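Local coordinates for protein sortase SrtE1 (Streptomyces coelicolor, PDB 5CUW) that acts as a class E sortase transpeptidase that attaches surface proteins to the cell wall, recognising Leu-Ala-x-Thr-Gly in preference to Leu-Pro-x-Thr-Gly signals, at residues L43-L48 against D112-E117; V51-E56 against R66-H71; G70-D75 against G90-R95; V124-S129 against K178-R183. All blocks are in the same frame, centred on the assembly; numbering follows the deposited sequence.

Contact 1: residues L43-L48 against D112-E117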
# COMPACT_ATOMS: atom_id res chain seq x y z
N LEU A 43 5.00 -6.94 -2.60
CA LEU A 43 3.67 -6.84 -1.99
C LEU A 43 2.79 -8.01 -2.45
O LEU A 43 2.67 -8.26 -3.65
CB LEU A 43 3.01 -5.53 -2.36
CG LEU A 43 1.65 -5.26 -1.70
CD1 LEU A 43 1.85 -4.91 -0.22
CD2 LEU A 43 0.91 -4.13 -2.42
N HIS A 44 2.18 -8.72 -1.50
CA HIS A 44 1.29 -9.84 -1.81
C HIS A 44 -0.12 -9.51 -1.34
O HIS A 44 -0.31 -9.12 -0.20
CB HIS A 44 1.74 -11.14 -1.13
CG HIS A 44 3.14 -11.56 -1.44
ND1 HIS A 44 3.44 -12.60 -2.29
CD2 HIS A 44 4.33 -11.10 -0.97
CE1 HIS A 44 4.75 -12.75 -2.35
NE2 HIS A 44 5.32 -11.85 -1.57
N ILE A 45 -1.10 -9.69 -2.21
CA ILE A 45 -2.50 -9.61 -1.79
C ILE A 45 -3.19 -10.85 -2.33
O ILE A 45 -3.71 -10.84 -3.45
CB ILE A 45 -3.20 -8.32 -2.28
CG1 ILE A 45 -2.28 -7.11 -2.10
CG2 ILE A 45 -4.51 -8.08 -1.53
CD1 ILE A 45 -2.89 -5.82 -2.59
N PRO A 46 -3.18 -11.93 -1.54
CA PRO A 46 -3.66 -13.26 -1.93
C PRO A 46 -5.09 -13.27 -2.46
O PRO A 46 -5.37 -14.03 -3.38
CB PRO A 46 -3.56 -14.06 -0.63
CG PRO A 46 -2.42 -13.43 0.09
CD PRO A 46 -2.54 -11.96 -0.21
N LYS A 47 -5.98 -12.46 -1.90
CA LYS A 47 -7.36 -12.48 -2.37
C LYS A 47 -7.46 -11.99 -3.81
O LYS A 47 -8.35 -12.43 -4.56
CB LYS A 47 -8.25 -11.61 -1.48
CG LYS A 47 -9.74 -11.70 -1.81
CD LYS A 47 -10.53 -10.81 -0.87
CE LYS A 47 -12.03 -10.98 -1.03
NZ LYS A 47 -12.74 -10.01 -0.14
N LEU A 48 -6.56 -11.10 -4.19
CA LEU A 48 -6.59 -10.46 -5.50
C LEU A 48 -5.62 -11.10 -6.50
O LEU A 48 -5.49 -10.64 -7.63
CB LEU A 48 -6.28 -8.96 -5.36
CG LEU A 48 -7.02 -8.20 -4.25
CD1 LEU A 48 -6.71 -6.71 -4.29
CD2 LEU A 48 -8.51 -8.44 -4.32
N ASP A 112 -8.93 -9.18 5.43
CA ASP A 112 -8.17 -9.72 4.29
C ASP A 112 -6.71 -9.31 4.38
O ASP A 112 -6.38 -8.13 4.51
CB ASP A 112 -8.76 -9.25 2.96
CG ASP A 112 -10.11 -9.88 2.66
OD1 ASP A 112 -10.44 -10.92 3.26
OD2 ASP A 112 -10.84 -9.34 1.80
N PRO A 113 -5.81 -10.30 4.32
CA PRO A 113 -4.38 -10.02 4.49
C PRO A 113 -3.71 -9.31 3.31
O PRO A 113 -4.02 -9.55 2.14
CB PRO A 113 -3.78 -11.41 4.67
CG PRO A 113 -4.75 -12.33 3.99
CD PRO A 113 -6.10 -11.74 4.24
N ILE A 114 -2.76 -8.45 3.67
CA ILE A 114 -1.90 -7.74 2.74
C ILE A 114 -0.49 -7.92 3.26
O ILE A 114 -0.19 -7.51 4.38
CB ILE A 114 -2.25 -6.23 2.66
CG1 ILE A 114 -3.68 -6.05 2.14
CG2 ILE A 114 -1.26 -5.48 1.80
CD1 ILE A 114 -4.42 -4.90 2.81
N VAL A 115 0.38 -8.55 2.48
CA VAL A 115 1.68 -8.92 3.00
C VAL A 115 2.84 -8.20 2.30
O VAL A 115 2.98 -8.25 1.08
CB VAL A 115 1.92 -10.44 2.90
CG1 VAL A 115 3.30 -10.81 3.45
CG2 VAL A 115 0.80 -11.20 3.63
N VAL A 116 3.69 -7.55 3.10
CA VAL A 116 4.91 -6.96 2.58
C VAL A 116 6.09 -7.86 2.91
O VAL A 116 6.41 -8.06 4.08
CB VAL A 116 5.18 -5.56 3.17
CG1 VAL A 116 6.50 -5.03 2.65
CG2 VAL A 116 4.04 -4.59 2.83
N GLU A 117 6.74 -8.38 1.87
CA GLU A 117 7.91 -9.23 2.04
C GLU A 117 9.20 -8.46 1.77
O GLU A 117 9.41 -7.94 0.67
CB GLU A 117 7.83 -10.44 1.10
CG GLU A 117 9.11 -11.26 1.04
CD GLU A 117 9.02 -12.44 0.09
OE1 GLU A 117 8.09 -12.50 -0.74
OE2 GLU A 117 9.90 -13.33 0.17
O HOH W 1 -5.66 -11.04 0.72
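D112 OD2 is gripped by two groups: K47 NZ closes a salt bridge on it at 2.8 Å, and the backbone N of E109 gives it a hydrogen bond as well. The lysine comes in on the syn side, tilted 19° out of the carboxylate plane. Its chain is fully extended, with CG anti to N, and it reaches across the end of the strand pair; NZ also bonds to the carbonyl of K107. Between this bridge and the strands a water accepts from K47 N and donates to P113 O. Regular antiparallel pairing then takes over, with H44 N to V115 O at 2.7 Å and V115 N to H44 O at 2.8 Å. At the far end H44 NE2 donates to E117 OE1 at 3.0 Å, the oxygen lying 19° out of the ring plane and the carboxylate turned 32° against the ring. R185 holds the other oxygen, OE2, in a salt bridge. On the buried face L43 CD1 rests 3.8 Å from I114 CG2 and equally close to V116 CG2. This pairing joins strands 39-45 and 113-117, closing the sheet in keeping with the sortase beta barrel: strand 50-56 flanks L43, and strand 121-134 flanks V115 and V116.

Contact 2: residues V51-E56 against R66-H71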
# COMPACT_ATOMS: atom_id res chain seq x y z
N VAL A 51 0.94 -10.24 -6.85
CA VAL A 51 2.31 -10.21 -6.33
C VAL A 51 3.06 -9.17 -7.15
O VAL A 51 3.10 -9.26 -8.38
CB VAL A 51 3.02 -11.57 -6.41
CG1 VAL A 51 4.45 -11.45 -5.86
CG2 VAL A 51 2.25 -12.62 -5.65
N VAL A 52 3.63 -8.17 -6.49
CA VAL A 52 4.14 -7.02 -7.22
C VAL A 52 5.24 -6.31 -6.44
O VAL A 52 5.14 -6.14 -5.22
CB VAL A 52 3.01 -6.03 -7.56
CG1 VAL A 52 2.33 -5.48 -6.27
CG2 VAL A 52 3.51 -4.91 -8.45
N PRO A 53 6.31 -5.92 -7.14
CA PRO A 53 7.43 -5.32 -6.41
C PRO A 53 7.09 -3.91 -5.94
O PRO A 53 6.31 -3.21 -6.60
CB PRO A 53 8.56 -5.30 -7.45
CG PRO A 53 8.08 -6.23 -8.58
CD PRO A 53 6.60 -6.09 -8.57
N ILE A 54 7.66 -3.52 -4.81
CA ILE A 54 7.57 -2.15 -4.31
C ILE A 54 8.89 -1.44 -4.58
O ILE A 54 9.96 -1.98 -4.29
CB ILE A 54 7.28 -2.08 -2.79
CG1 ILE A 54 6.07 -2.95 -2.42
CG2 ILE A 54 7.08 -0.63 -2.33
CD1 ILE A 54 5.78 -2.96 -0.92
N ALA A 55 8.84 -0.24 -5.15
CA ALA A 55 10.05 0.52 -5.39
C ALA A 55 9.97 1.85 -4.64
O ALA A 55 8.90 2.26 -4.22
CB ALA A 55 10.27 0.76 -6.87
N GLU A 56 11.11 2.51 -4.47
CA GLU A 56 11.12 3.78 -3.75
C GLU A 56 10.66 4.91 -4.68
O GLU A 56 11.18 5.05 -5.78
CB GLU A 56 12.54 4.06 -3.20
CG GLU A 56 12.64 5.31 -2.32
CD GLU A 56 11.96 5.15 -0.96
OE1 GLU A 56 11.07 4.29 -0.83
OE2 GLU A 56 12.31 5.89 -0.02
N ARG A 66 6.25 0.85 -14.80
CA ARG A 66 7.10 -0.32 -14.92
C ARG A 66 6.41 -1.52 -14.28
O ARG A 66 7.01 -2.57 -14.10
CB ARG A 66 8.46 -0.07 -14.27
CG ARG A 66 9.20 1.13 -14.84
CD ARG A 66 9.36 1.00 -16.35
NE ARG A 66 9.95 -0.28 -16.71
CZ ARG A 66 9.97 -0.79 -17.94
NH1 ARG A 66 9.43 -0.12 -18.96
NH2 ARG A 66 10.53 -1.96 -18.15
N GLY A 67 5.14 -1.34 -13.94
CA GLY A 67 4.36 -2.40 -13.34
C GLY A 67 4.64 -2.60 -11.86
O GLY A 67 4.30 -3.64 -11.31
N MET A 68 5.25 -1.61 -11.21
CA MET A 68 5.53 -1.72 -9.78
C MET A 68 4.64 -0.81 -8.95
O MET A 68 4.03 0.11 -9.49
CB MET A 68 7.00 -1.41 -9.50
CG MET A 68 7.95 -2.31 -10.26
SD MET A 68 9.67 -2.11 -9.73
CE MET A 68 10.15 -0.64 -10.64
N VAL A 69 4.54 -1.06 -7.64
CA VAL A 69 3.86 -0.09 -6.81
C VAL A 69 4.94 0.74 -6.12
O VAL A 69 6.06 0.26 -5.92
CB VAL A 69 2.91 -0.71 -5.77
CG1 VAL A 69 1.84 -1.55 -6.45
CG2 VAL A 69 3.66 -1.51 -4.71
N GLY A 70 4.58 1.98 -5.79
CA GLY A 70 5.54 2.95 -5.32
C GLY A 70 5.32 3.38 -3.89
O GLY A 70 4.18 3.65 -3.47
N HIS A 71 6.41 3.42 -3.14
CA HIS A 71 6.42 3.95 -1.78
C HIS A 71 6.57 5.47 -1.80
O HIS A 71 7.55 6.00 -2.33
CB HIS A 71 7.56 3.30 -0.98
CG HIS A 71 7.74 3.86 0.39
ND1 HIS A 71 8.97 4.26 0.87
CD2 HIS A 71 6.86 4.10 1.39
CE1 HIS A 71 8.84 4.71 2.11
NE2 HIS A 71 7.56 4.63 2.45
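I54 lays its CG1 against V69 CG2 at 3.6 Å, the two branched side chains meeting at a slant on the buried face of the strand pair. V69 also reaches V52, whose CG1 lies 4.0 Å from V69 CG1, the two valines crossing at about a right angle. On the other face M68 bends at its last torsion (chi3 -81°), which carries CE to 4.0 Å from A55 CB while SD passes P53 CB. The strands run parallel, as the two outer members of a beta-alpha-beta unit must: strand 50-56, the short helix 60-64, then strand 69-71. A Schellman motif ends that helix, with G67 at its C-prime position in a positive-phi conformation. Three backbone bonds hold the strands in register: V69 N to P53 O, A55 N to V69 O and, the straightest, H71 N to A55 O at 175°. Past them, E56 folds back at chi2 (71°), bringing OE1 to 2.7 Å from H71 ND1. The oxygen sits at the ring's edge, in its plane, and accepts the ND1 N-H on its syn side, the donor somewhat out of the carboxylate plane. T79 OG1 bonds to NE2 of the same ring, so both nitrogens are engaged and the imidazole's rotation is fixed.

Contact 3: residues G70-D75 against G90-R95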
# COMPACT_ATOMS: atom_id res chain seq x y z
N GLY A 70 4.58 1.98 -5.79
CA GLY A 70 5.54 2.95 -5.32
C GLY A 70 5.32 3.38 -3.89
O GLY A 70 4.18 3.65 -3.47
N HIS A 71 6.41 3.42 -3.14
CA HIS A 71 6.42 3.95 -1.78
C HIS A 71 6.57 5.47 -1.80
O HIS A 71 7.55 6.00 -2.33
CB HIS A 71 7.56 3.30 -0.98
CG HIS A 71 7.74 3.86 0.39
ND1 HIS A 71 8.97 4.26 0.87
CD2 HIS A 71 6.86 4.10 1.39
CE1 HIS A 71 8.84 4.71 2.11
NE2 HIS A 71 7.56 4.63 2.45
N TYR A 72 5.61 6.18 -1.22
CA TYR A 72 5.69 7.65 -1.20
C TYR A 72 6.97 8.05 -0.48
O TYR A 72 7.16 7.70 0.68
CB TYR A 72 4.47 8.26 -0.51
CG TYR A 72 3.19 8.25 -1.34
CD1 TYR A 72 2.32 7.17 -1.28
CD2 TYR A 72 2.87 9.32 -2.16
CE1 TYR A 72 1.14 7.17 -2.02
CE2 TYR A 72 1.70 9.31 -2.91
CZ TYR A 72 0.84 8.23 -2.83
OH TYR A 72 -0.31 8.22 -3.56
N ALA A 73 7.86 8.76 -1.17
CA ALA A 73 9.18 9.02 -0.61
C ALA A 73 9.75 10.41 -0.87
O ALA A 73 10.86 10.70 -0.41
CB ALA A 73 10.17 7.97 -1.14
N GLU A 74 9.03 11.28 -1.57
CA GLU A 74 9.56 12.61 -1.85
C GLU A 74 8.57 13.75 -1.61
O GLU A 74 7.38 13.53 -1.41
CB GLU A 74 10.07 12.67 -3.29
N ASP A 75 9.09 14.98 -1.62
CA ASP A 75 8.26 16.19 -1.57
C ASP A 75 7.47 16.33 -0.27
O ASP A 75 6.37 16.90 -0.27
CB ASP A 75 7.30 16.22 -2.76
N GLY A 90 2.93 4.07 3.13
CA GLY A 90 2.05 4.50 2.04
C GLY A 90 2.51 4.04 0.66
O GLY A 90 3.68 4.17 0.31
N LEU A 91 1.57 3.52 -0.12
CA LEU A 91 1.87 2.94 -1.44
C LEU A 91 0.86 3.36 -2.51
O LEU A 91 -0.33 3.47 -2.23
CB LEU A 91 1.89 1.42 -1.36
CG LEU A 91 2.85 0.79 -0.35
CD1 LEU A 91 2.48 -0.65 -0.21
CD2 LEU A 91 4.30 0.93 -0.82
N ALA A 92 1.36 3.57 -3.72
CA ALA A 92 0.51 3.92 -4.86
C ALA A 92 0.71 2.91 -5.98
O ALA A 92 1.83 2.47 -6.24
CB ALA A 92 0.82 5.33 -5.35
N GLY A 93 -0.39 2.55 -6.64
CA GLY A 93 -0.35 1.62 -7.75
C GLY A 93 -1.40 1.94 -8.80
O GLY A 93 -2.41 2.56 -8.50
N HIS A 94 -1.16 1.50 -10.03
CA HIS A 94 -2.11 1.70 -11.12
C HIS A 94 -3.42 0.94 -10.91
O HIS A 94 -3.43 -0.20 -10.41
CB HIS A 94 -1.50 1.24 -12.46
CG HIS A 94 -0.70 2.29 -13.17
ND1 HIS A 94 -1.01 3.63 -13.10
CD2 HIS A 94 0.39 2.20 -13.96
CE1 HIS A 94 -0.15 4.32 -13.82
NE2 HIS A 94 0.71 3.47 -14.36
N ARG A 95 -4.51 1.55 -11.36
CA ARG A 95 -5.82 0.90 -11.35
C ARG A 95 -6.02 0.10 -12.64
O ARG A 95 -6.67 -0.94 -12.62
CB ARG A 95 -6.93 1.95 -11.20
CG ARG A 95 -8.35 1.38 -11.04
CD ARG A 95 -8.64 1.06 -9.57
NE ARG A 95 -9.94 0.42 -9.39
CZ ARG A 95 -11.09 1.08 -9.28
NH1 ARG A 95 -11.10 2.41 -9.30
NH2 ARG A 95 -12.23 0.41 -9.14
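Y72 lies along the last residues of strand 87-92 and makes the closely packed part of this contact. Edge on, its ring meets the G90-L91 peptide, and CD1 comes to 3.7 Å from G90 C. Farther out, OH and CE1 reach A92 CB at 3.6 and 3.8 Å. With CG beside the backbone N (chi1 -75°), the ring is carried alongside this strand, and a hydrogen bond between OH and T161 OG1 ties its end to strand 156-164. Two backbone bonds, G70 N to A92 O and A92 N to G70 O, both 2.8 Å, make a compact antiparallel pair. The third, Y72 N to G90 O, is longer at 3.2 Å, and its donor stands 38° above the carbonyl plane, where the 70-75 chain turns off the strand. On the face opposite A92, L91 CD2 packs 4.0 Å from H71 CB, and H71 CD2 comes to 3.4 Å from G90 O.

In sortases this part of the sheet borders the catalytic cleft: Y72 is thought to take part in substrate recognition, and H94, just beyond the strand, is the inferred active-site histidine. Packing stops abruptly at both ends. A73, E74 and D75 leave strand 87-92 behind, with D75 exposed and the side chains of E74 and D75 incompletely modelled. G93, H94 and R95 likewise diverge from the 70-75 segment; H94 NE2 turns instead to D65 OD1.

Contact 4: residues V124-S129 against K178-R183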
# COMPACT_ATOMS: atom_id res chain seq x y z
N VAL A 124 2.71 -8.74 7.94
CA VAL A 124 1.33 -9.07 7.60
C VAL A 124 0.37 -8.00 8.11
O VAL A 124 0.25 -7.81 9.31
CB VAL A 124 0.91 -10.43 8.18
CG1 VAL A 124 -0.57 -10.72 7.85
CG2 VAL A 124 1.81 -11.54 7.63
N TYR A 125 -0.31 -7.33 7.18
CA TYR A 125 -1.38 -6.41 7.52
C TYR A 125 -2.73 -7.02 7.21
O TYR A 125 -2.84 -7.90 6.35
CB TYR A 125 -1.24 -5.10 6.75
CG TYR A 125 0.05 -4.34 6.95
CD1 TYR A 125 1.18 -4.66 6.21
CD2 TYR A 125 0.13 -3.27 7.83
CE1 TYR A 125 2.38 -3.96 6.36
CE2 TYR A 125 1.35 -2.55 7.99
CZ TYR A 125 2.45 -2.90 7.25
OH TYR A 125 3.64 -2.19 7.41
N LYS A 126 -3.76 -6.54 7.89
CA LYS A 126 -5.13 -6.89 7.50
C LYS A 126 -5.94 -5.64 7.18
O LYS A 126 -5.81 -4.61 7.86
CB LYS A 126 -5.79 -7.71 8.61
CG LYS A 126 -5.24 -9.14 8.64
CD LYS A 126 -6.00 -10.06 9.57
CE LYS A 126 -5.33 -11.43 9.61
NZ LYS A 126 -5.81 -12.24 10.76
N MET A 127 -6.74 -5.72 6.13
CA MET A 127 -7.56 -4.61 5.67
C MET A 127 -8.47 -4.16 6.80
O MET A 127 -9.04 -4.98 7.51
CB MET A 127 -8.38 -5.02 4.44
CG MET A 127 -9.22 -3.91 3.80
SD MET A 127 -10.91 -3.73 4.45
CE MET A 127 -11.46 -2.29 3.55
N ALA A 128 -8.57 -2.85 7.00
CA ALA A 128 -9.37 -2.32 8.10
C ALA A 128 -10.42 -1.32 7.65
O ALA A 128 -11.52 -1.28 8.18
CB ALA A 128 -8.46 -1.67 9.14
N SER A 129 -10.08 -0.49 6.67
CA SER A 129 -10.92 0.66 6.36
C SER A 129 -10.80 1.06 4.90
O SER A 129 -9.75 0.88 4.28
CB SER A 129 -10.53 1.83 7.28
OG SER A 129 -11.31 2.97 7.01
N LYS A 178 -3.98 -2.68 9.06
CA LYS A 178 -3.25 -2.62 10.33
C LYS A 178 -2.38 -3.84 10.50
O LYS A 178 -2.84 -4.95 10.24
CB LYS A 178 -4.22 -2.56 11.52
CG LYS A 178 -5.16 -1.39 11.52
CD LYS A 178 -6.05 -1.43 12.75
CE LYS A 178 -6.75 -2.77 12.87
NZ LYS A 178 -7.63 -2.84 14.08
N MET A 179 -1.17 -3.68 11.00
CA MET A 179 -0.25 -4.81 11.11
C MET A 179 -0.69 -5.81 12.16
O MET A 179 -1.10 -5.44 13.26
CB MET A 179 1.17 -4.32 11.43
CG MET A 179 2.24 -5.37 11.13
SD MET A 179 3.90 -4.81 11.53
CE MET A 179 4.16 -3.60 10.22
N VAL A 180 -0.60 -7.10 11.83
CA VAL A 180 -0.97 -8.13 12.79
C VAL A 180 0.18 -9.10 13.09
O VAL A 180 0.15 -9.79 14.10
CB VAL A 180 -2.21 -8.93 12.31
CG1 VAL A 180 -3.41 -8.00 12.20
CG2 VAL A 180 -1.93 -9.59 10.98
N GLU A 181 1.19 -9.14 12.22
CA GLU A 181 2.35 -10.01 12.43
C GLU A 181 3.62 -9.43 11.81
O GLU A 181 3.60 -8.92 10.69
CB GLU A 181 2.10 -11.42 11.84
CG GLU A 181 3.20 -12.42 12.23
CD GLU A 181 3.06 -13.81 11.59
OE1 GLU A 181 2.16 -14.03 10.75
OE2 GLU A 181 3.88 -14.70 11.94
N GLU A 182 4.71 -9.47 12.56
CA GLU A 182 6.03 -9.15 12.03
C GLU A 182 6.82 -10.44 12.15
O GLU A 182 7.12 -10.88 13.26
CB GLU A 182 6.68 -7.99 12.80
CG GLU A 182 8.09 -7.65 12.32
CD GLU A 182 8.71 -6.49 13.11
OE1 GLU A 182 8.04 -5.95 14.00
OE2 GLU A 182 9.88 -6.13 12.82
N ARG A 183 7.13 -11.05 11.02
CA ARG A 183 7.66 -12.41 11.00
C ARG A 183 9.04 -12.50 10.34
O ARG A 183 9.20 -12.17 9.16
CB ARG A 183 6.68 -13.33 10.27
CG ARG A 183 7.09 -14.80 10.22
CD ARG A 183 6.06 -15.59 9.44
NE ARG A 183 6.26 -17.03 9.58
CZ ARG A 183 5.65 -17.78 10.49
NH1 ARG A 183 4.79 -17.22 11.34
NH2 ARG A 183 5.88 -19.08 10.55
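A classic beta bulge interrupts the antiparallel pairing here: V180 and E181 together face V124, and the register slips by one residue before Y125. V124 O takes the V180 N bond at 2.8 Å, almost perfectly straight at 179°, and a weak second one from E181 N. V124 N returns a bond to E181 O. Beyond the bulge, regular pairing resumes with K126 N to K178 O and K178 N to K126 O, although the first of these donors stands well above its carbonyl plane.

On the side of the sheet carrying Y125, M179 runs across the tyrosine as a Met-aromatic contact. Its CG lies over one ring face, and SD is 5.3 Å from the ring centroid, an oblique approach 27° off the normal. A bend at chi3 (-71°) then brings CE back to the phenol end, 3.5 Å from Y125 CZ. On the other side the contacts are largely between aliphatic carbons: V124 CG1 meets V180 CG2 at 3.6 Å, V124 CB faces E181 CB at 4.0 Å, and the stem of K126 crosses V180 at about a right angle. E181 itself is steadied by R183, whose NH1 makes a salt bridge to its OE2 at 2.7 Å in the guanidinium plane, on the syn lone pair.

Strand 113-117 bonds to the other edge of 121-134 through I114 and Y125, while I158 of strand 156-164 touches the Y125 side chain.

In the fold
All four contacts belong to the one mixed sheet of the sortase domain. Contacts 2 and 3 share G70 and H71, so strand 69-71 is paired on both edges, and their centres are 8 Å apart. Contact 1 meets contact 2 where L43 N lies 2.7 Å from V52 O, and meets contact 4 where I114 N lies 2.7 Å from Y125 O. Contacts 3 and 4 are on opposite sides of the chain's centre, 19 Å between their centres. The inferred active site lies by contact 3: the A92 side chain is about 8 Å from that of C163, and the Y72 side chain about 6 Å from that of R172. Contact 4 stands away from it.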